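Local coordinates for Lin1944 protein (Listeria innocua, PDB 3D7L) that is of unknown function but, as a member of the short-chain dehydrogenase/reductase family, is probably an oxidoreductase, at residues Asn158-Trp164 against Phe174-Ala179; Ala69-Leu74 against Ile122-Ala128. All blocks are in the same frame, centred on the assembly; numbering follows the deposited sequence.

Contact 1 (Asn158-Trp164 against Phe174-Ala179); sequences NVLEESW and FLPVPA
N158 and V159, just past strand 151-157, meet F174-V177 in a pairing of the two loops that flank the short helix 164-167. This is the region after the sixth strand of a Rossmann-type sheet, which in many short-chain dehydrogenases/reductases lies over the substrate side. The join illustrates how one parallel beta bridge, L160 with V177, can hold two loops without a true sheet. N158 OD1 accepts V159 N in a bent bond and also lies at the edge of the F174 ring, 3.5 Å from F174 CD1, with the amide and ring planes steeply inclined, while ND2 reaches L175 N through a water and also bonds to the C-terminal Y202 O. V159 O receives V177 N at 2.9 Å in a nearly straight bond (162° at the hydrogen), and V159 CG1 lies beside P176 CB. L160 CD2 touches V177 CG2, and L160 CD1 comes to 4.0 Å from A179 CB. V177 O completes the bridge by accepting E161 N at 2.8 Å from above its carbonyl plane. E161's extended side chain runs alongside P178, and a water links E161 OE2 to P176 O. E162, bent at chi2 (-74°), swings its carboxylate back to the first turn of helix 179-191, where OE2 accepts A179 N at 2.7 Å; the start of a helix would favour a negative charge there. P176 CG lies over one face of the W164 indole, 3.9 Å from the centroid of the five-membered ring, a CH-pi contact, and W164 CH2, the far corner, rests 4.1 Å from F174 CB.

Contact 2 (Ala69-Leu74 against Ile122-Ala128); sequences ATFSPL and IVQGASA
The F71 ring carries the Q124 side chain over one face, CB lying 3.7 Å from the ring centroid and only 7° off its normal, a CH-pi contact almost exactly over the centre. At the ring edge, near its plane, I122 CD1 comes to 3.7 Å from F71 CE2; F170 adds an edge-to-face partner from outside the two segments. The second segment opens with a type II beta turn, I122 to G125, and runs on into helix 126-142, so the contact exemplifies a loop laid over the entrance of a helix in a Rossmann-type fold. At the third position of the turn Q124 has the positive phi, 80°, of that turn type, and its side chain sets out toward the loop.

Beyond CG that chain is extended and passes alongside P73, and the amide ends 36° from the plane of the F71 ring. There NE2 donates to F71 O at 2.8 Å; the acceptor lies in the plane of the amide, whereas the donor stands well above the carbonyl plane and the bond is bent. The backbones add two CA-H...O contacts, F71 CA to Q124 O and, closer, Q124 CA to S72 O at 3.3 Å. Deeper into the helix, A128 CB packs on A69 CB at 3.6 Å, and S127 CB sits against T70 O while its hydroxyl bonds to T85 of helix 79-100. This contact also faces the dimer partner: E145 of the second subunit accepts L74 N with one carboxylate oxygen and Q124 N with the other. Between loop and helix, one water donates to S72 O at 2.8 Å and accepts A126 N, of the first residue of the helix, at 3.1 Å.

Both contacts are partly buried and lie toward the same side of the fold, but they hold different elements. Contact 1 ties the loop following strand 151-157 to the lead-in of helix 179-191, through two backbone bonds, a carboxylate at the helix start and proline packing within one subunit. Contact 2 sets the loop before helix 79-100 on the start of helix 126-142, relying on one side-chain amide, a ring face and bridging waters, and it borders the second subunit, which contact 1 does not touch. Their centres are about 18 Å apart, yet the two meet directly where F174 CE2 packs 3.5 Å from I122 CG2, an apolar seam also lined by F171.

Contact 1 (Asn158-Trp164 against Phe174-Ala179)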
loop_
_atom_site.group_PDB
_atom_site.type_symbol
_atom_site.label_atom_id
_atom_site.label_comp_id
_atom_site.label_asym_id
_atom_site.label_seq_id
_atom_site.Cartn_x
_atom_site.Cartn_y
_atom_site.Cartn_z
ATOM N N ASN D 158 -17.516 1.919 -1.525
ATOM C CA ASN D 158 -18.061 0.568 -1.472
ATOM C C ASN D 158 -18.371 0.151 -2.903
ATOM O O ASN D 158 -18.258 0.964 -3.848
ATOM C CB ASN D 158 -19.343 0.596 -0.631
ATOM C CG ASN D 158 -19.727 -0.751 -0.073
ATOM O OD1 ASN D 158 -19.304 -1.800 -0.577
ATOM N ND2 ASN D 158 -20.534 -0.736 1.006
ATOM N N VAL D 159 -18.766 -1.103 -3.089
ATOM C CA VAL D 159 -19.297 -1.537 -4.388
ATOM C C VAL D 159 -20.435 -0.605 -4.854
ATOM O O VAL D 159 -21.274 -0.200 -4.040
ATOM C CB VAL D 159 -19.742 -3.055 -4.374
ATOM C CG1 VAL D 159 -20.766 -3.328 -3.273
ATOM C CG2 VAL D 159 -20.317 -3.479 -5.737
ATOM N N LEU D 160 -20.443 -0.252 -6.141
ATOM C CA LEU D 160 -21.496 0.622 -6.708
ATOM C C LEU D 160 -22.793 -0.097 -7.098
ATOM O O LEU D 160 -22.763 -1.180 -7.693
ATOM C CB LEU D 160 -20.981 1.394 -7.923
ATOM C CG LEU D 160 -19.651 2.129 -7.768
ATOM C CD1 LEU D 160 -19.324 2.840 -9.060
ATOM C CD2 LEU D 160 -19.719 3.114 -6.586
ATOM N N GLU D 161 -23.931 0.521 -6.778
ATOM C CA GLU D 161 -25.225 0.025 -7.228
ATOM C C GLU D 161 -25.218 -0.242 -8.744
ATOM O O GLU D 161 -25.738 -1.263 -9.209
ATOM C CB GLU D 161 -26.340 1.032 -6.905
ATOM C CG GLU D 161 -26.600 1.218 -5.417
ATOM C CD GLU D 161 -27.778 2.123 -5.128
ATOM O OE1 GLU D 161 -28.180 2.909 -6.011
ATOM O OE2 GLU D 161 -28.304 2.055 -4.004
ATOM N N GLU D 162 -24.630 0.675 -9.514
ATOM C CA GLU D 162 -24.606 0.521 -10.968
ATOM C C GLU D 162 -23.656 -0.574 -11.468
ATOM O O GLU D 162 -23.635 -0.873 -12.659
ATOM C CB GLU D 162 -24.372 1.852 -11.698
ATOM C CG GLU D 162 -23.690 2.966 -10.908
ATOM C CD GLU D 162 -24.583 3.633 -9.871
ATOM O OE1 GLU D 162 -25.567 4.329 -10.213
ATOM O OE2 GLU D 162 -24.272 3.469 -8.687
ATOM N N SER D 163 -22.885 -1.161 -10.556
ATOM C CA SER D 163 -22.051 -2.332 -10.848
ATOM C C SER D 163 -22.528 -3.613 -10.146
ATOM O O SER D 163 -21.960 -4.672 -10.369
ATOM C CB SER D 163 -20.600 -2.055 -10.446
ATOM O OG SER D 163 -20.054 -0.974 -11.178
ATOM N N TRP D 164 -23.569 -3.501 -9.320
ATOM C CA TRP D 164 -24.083 -4.588 -8.475
ATOM C C TRP D 164 -24.561 -5.817 -9.249
ATOM O O TRP D 164 -24.406 -6.957 -8.795
ATOM C CB TRP D 164 -25.248 -4.063 -7.635
ATOM C CG TRP D 164 -25.735 -4.995 -6.558
ATOM C CD1 TRP D 164 -26.993 -5.500 -6.425
ATOM C CD2 TRP D 164 -24.978 -5.502 -5.455
ATOM N NE1 TRP D 164 -27.075 -6.295 -5.307
ATOM C CE2 TRP D 164 -25.852 -6.294 -4.680
ATOM C CE3 TRP D 164 -23.648 -5.345 -5.028
ATOM C CZ2 TRP D 164 -25.436 -6.941 -3.509
ATOM C CZ3 TRP D 164 -23.234 -5.999 -3.858
ATOM C CH2 TRP D 164 -24.126 -6.787 -3.125
ATOM N N PHE D 174 -23.177 -7.510 0.997
ATOM C CA PHE D 174 -22.793 -6.096 1.012
ATOM C C PHE D 174 -24.050 -5.284 0.639
ATOM O O PHE D 174 -25.050 -5.836 0.128
ATOM C CB PHE D 174 -21.642 -5.809 0.014
ATOM C CG PHE D 174 -20.231 -6.067 0.557
ATOM C CD1 PHE D 174 -19.322 -5.006 0.705
ATOM C CD2 PHE D 174 -19.799 -7.372 0.882
ATOM C CE1 PHE D 174 -17.999 -5.230 1.157
ATOM C CE2 PHE D 174 -18.474 -7.616 1.328
ATOM C CZ PHE D 174 -17.574 -6.549 1.480
ATOM N N LEU D 175 -24.011 -3.994 0.949
ATOM C CA LEU D 175 -25.045 -3.044 0.563
ATOM C C LEU D 175 -24.365 -2.004 -0.312
ATOM O O LEU D 175 -23.573 -1.231 0.173
ATOM C CB LEU D 175 -25.670 -2.394 1.801
ATOM C CG LEU D 175 -26.868 -1.458 1.593
ATOM C CD1 LEU D 175 -27.902 -2.085 0.664
ATOM C CD2 LEU D 175 -27.497 -1.072 2.959
ATOM N N PRO D 176 -24.634 -2.022 -1.626
ATOM C CA PRO D 176 -23.924 -1.123 -2.539
ATOM C C PRO D 176 -24.375 0.347 -2.441
ATOM O O PRO D 176 -25.454 0.648 -1.914
ATOM C CB PRO D 176 -24.245 -1.700 -3.917
ATOM C CG PRO D 176 -25.608 -2.332 -3.735
ATOM C CD PRO D 176 -25.624 -2.874 -2.319
ATOM N N VAL D 177 -23.525 1.249 -2.922
ATOM C CA VAL D 177 -23.773 2.690 -2.812
ATOM C C VAL D 177 -23.990 3.283 -4.202
ATOM O O VAL D 177 -23.410 2.798 -5.175
ATOM C CB VAL D 177 -22.608 3.429 -2.067
ATOM C CG1 VAL D 177 -22.537 2.998 -0.571
ATOM C CG2 VAL D 177 -21.278 3.194 -2.759
ATOM N N PRO D 178 -24.840 4.323 -4.303
ATOM C CA PRO D 178 -24.979 4.951 -5.621
ATOM C C PRO D 178 -23.677 5.656 -5.993
ATOM O O PRO D 178 -23.071 6.313 -5.150
ATOM C CB PRO D 178 -26.095 5.991 -5.416
ATOM C CG PRO D 178 -26.728 5.662 -4.113
ATOM C CD PRO D 178 -25.662 5.002 -3.281
ATOM N N ALA D 179 -23.257 5.513 -7.241
ATOM C CA ALA D 179 -22.114 6.248 -7.755
ATOM C C ALA D 179 -22.269 7.770 -7.554
ATOM O O ALA D 179 -21.292 8.440 -7.204
ATOM C CB ALA D 179 -21.906 5.918 -9.204
HETATM O O HOH W 1 -21.800 -3.077 2.650
HETATM O O HOH W 2 -28.029 -0.020 -2.340
#

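Contact 2 (Ala69-Leu74 against Ile122-Ala128)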
loop_
_atom_site.group_PDB
_atom_site.type_symbol
_atom_site.label_atom_id
_atom_site.label_comp_id
_atom_site.label_asym_id
_atom_site.label_seq_id
_atom_site.Cartn_x
_atom_site.Cartn_y
_atom_site.Cartn_z
ATOM N N ALA D 69 -6.537 -3.370 -10.572
ATOM C CA ALA D 69 -5.950 -4.320 -9.630
ATOM C C ALA D 69 -6.339 -5.744 -10.025
ATOM O O ALA D 69 -7.519 -6.008 -10.310
ATOM C CB ALA D 69 -6.449 -4.040 -8.205
ATOM N N THR D 70 -5.364 -6.651 -10.033
ATOM C CA THR D 70 -5.646 -8.073 -10.225
ATOM C C THR D 70 -6.653 -8.565 -9.189
ATOM O O THR D 70 -6.486 -8.302 -7.982
ATOM C CB THR D 70 -4.354 -8.918 -10.141
ATOM O OG1 THR D 70 -3.566 -8.651 -11.301
ATOM C CG2 THR D 70 -4.663 -10.401 -10.105
ATOM N N PHE D 71 -7.675 -9.278 -9.678
ATOM C CA PHE D 71 -8.762 -9.843 -8.872
ATOM C C PHE D 71 -8.682 -11.369 -8.961
ATOM O O PHE D 71 -9.473 -12.004 -9.648
ATOM C CB PHE D 71 -10.099 -9.312 -9.398
ATOM C CG PHE D 71 -11.288 -9.557 -8.496
ATOM C CD1 PHE D 71 -12.326 -10.384 -8.922
ATOM C CD2 PHE D 71 -11.404 -8.912 -7.248
ATOM C CE1 PHE D 71 -13.465 -10.603 -8.115
ATOM C CE2 PHE D 71 -12.548 -9.115 -6.423
ATOM C CZ PHE D 71 -13.574 -9.973 -6.860
ATOM N N SER D 72 -7.695 -11.934 -8.268
ATOM C CA SER D 72 -7.383 -13.376 -8.280
ATOM C C SER D 72 -7.503 -13.976 -6.855
ATOM O O SER D 72 -7.192 -13.297 -5.871
ATOM C CB SER D 72 -5.941 -13.561 -8.785
ATOM O OG SER D 72 -5.407 -14.838 -8.432
ATOM N N PRO D 73 -7.938 -15.246 -6.740
ATOM C CA PRO D 73 -7.826 -15.948 -5.467
ATOM C C PRO D 73 -6.394 -15.890 -4.966
ATOM O O PRO D 73 -5.456 -15.937 -5.786
ATOM C CB PRO D 73 -8.171 -17.404 -5.831
ATOM C CG PRO D 73 -9.029 -17.289 -7.010
ATOM C CD PRO D 73 -8.550 -16.097 -7.781
ATOM N N LEU D 74 -6.237 -15.789 -3.643
ATOM C CA LEU D 74 -4.916 -15.700 -3.013
ATOM C C LEU D 74 -3.925 -16.781 -3.441
ATOM O O LEU D 74 -2.760 -16.479 -3.751
ATOM C CB LEU D 74 -5.022 -15.696 -1.485
ATOM C CG LEU D 74 -3.667 -15.691 -0.751
ATOM C CD1 LEU D 74 -2.911 -14.349 -0.998
ATOM C CD2 LEU D 74 -3.843 -15.981 0.754
ATOM N N ILE D 122 -12.719 -9.141 0.872
ATOM C CA ILE D 122 -13.416 -10.250 0.211
ATOM C C ILE D 122 -12.421 -11.234 -0.428
ATOM O O ILE D 122 -11.251 -10.893 -0.690
ATOM C CB ILE D 122 -14.408 -9.734 -0.863
ATOM C CG1 ILE D 122 -13.654 -8.921 -1.926
ATOM C CG2 ILE D 122 -15.586 -8.964 -0.190
ATOM C CD1 ILE D 122 -14.375 -8.800 -3.241
ATOM N N VAL D 123 -12.900 -12.438 -0.704
ATOM C CA VAL D 123 -12.104 -13.410 -1.441
ATOM C C VAL D 123 -11.836 -12.824 -2.837
ATOM O O VAL D 123 -12.722 -12.212 -3.450
ATOM C CB VAL D 123 -12.785 -14.796 -1.507
ATOM C CG1 VAL D 123 -11.984 -15.753 -2.386
ATOM C CG2 VAL D 123 -12.994 -15.385 -0.082
ATOM N N GLN D 124 -10.604 -13.002 -3.298
ATOM C CA GLN D 124 -10.053 -12.393 -4.524
ATOM C C GLN D 124 -9.586 -10.939 -4.404
ATOM O O GLN D 124 -9.022 -10.372 -5.367
ATOM C CB GLN D 124 -11.005 -12.558 -5.716
ATOM C CG GLN D 124 -11.270 -14.001 -6.034
ATOM C CD GLN D 124 -11.964 -14.201 -7.367
ATOM O OE1 GLN D 124 -12.975 -14.898 -7.450
ATOM N NE2 GLN D 124 -11.422 -13.601 -8.416
ATOM N N GLY D 125 -9.788 -10.345 -3.224
ATOM C CA GLY D 125 -9.497 -8.935 -3.040
ATOM C C GLY D 125 -8.120 -8.532 -2.523
ATOM O O GLY D 125 -7.887 -7.348 -2.361
ATOM N N ALA D 126 -7.215 -9.478 -2.276
ATOM C CA ALA D 126 -5.952 -9.187 -1.565
ATOM C C ALA D 126 -5.079 -8.163 -2.277
ATOM O O ALA D 126 -4.469 -7.290 -1.635
ATOM C CB ALA D 126 -5.141 -10.459 -1.305
ATOM N N SER D 127 -5.014 -8.280 -3.601
ATOM C CA SER D 127 -4.184 -7.406 -4.392
ATOM C C SER D 127 -4.802 -6.001 -4.488
ATOM O O SER D 127 -4.100 -4.996 -4.396
ATOM C CB SER D 127 -3.968 -8.038 -5.761
ATOM O OG SER D 127 -3.093 -7.258 -6.544
ATOM N N ALA D 128 -6.120 -5.918 -4.646
ATOM C CA ALA D 128 -6.770 -4.596 -4.635
ATOM C C ALA D 128 -6.687 -3.946 -3.218
ATOM O O ALA D 128 -6.439 -2.740 -3.072
ATOM C CB ALA D 128 -8.211 -4.711 -5.131
HETATM O O HOH W 3 -7.347 -8.402 -5.655
HETATM O O HOH W 4 -6.942 -12.469 -3.193
#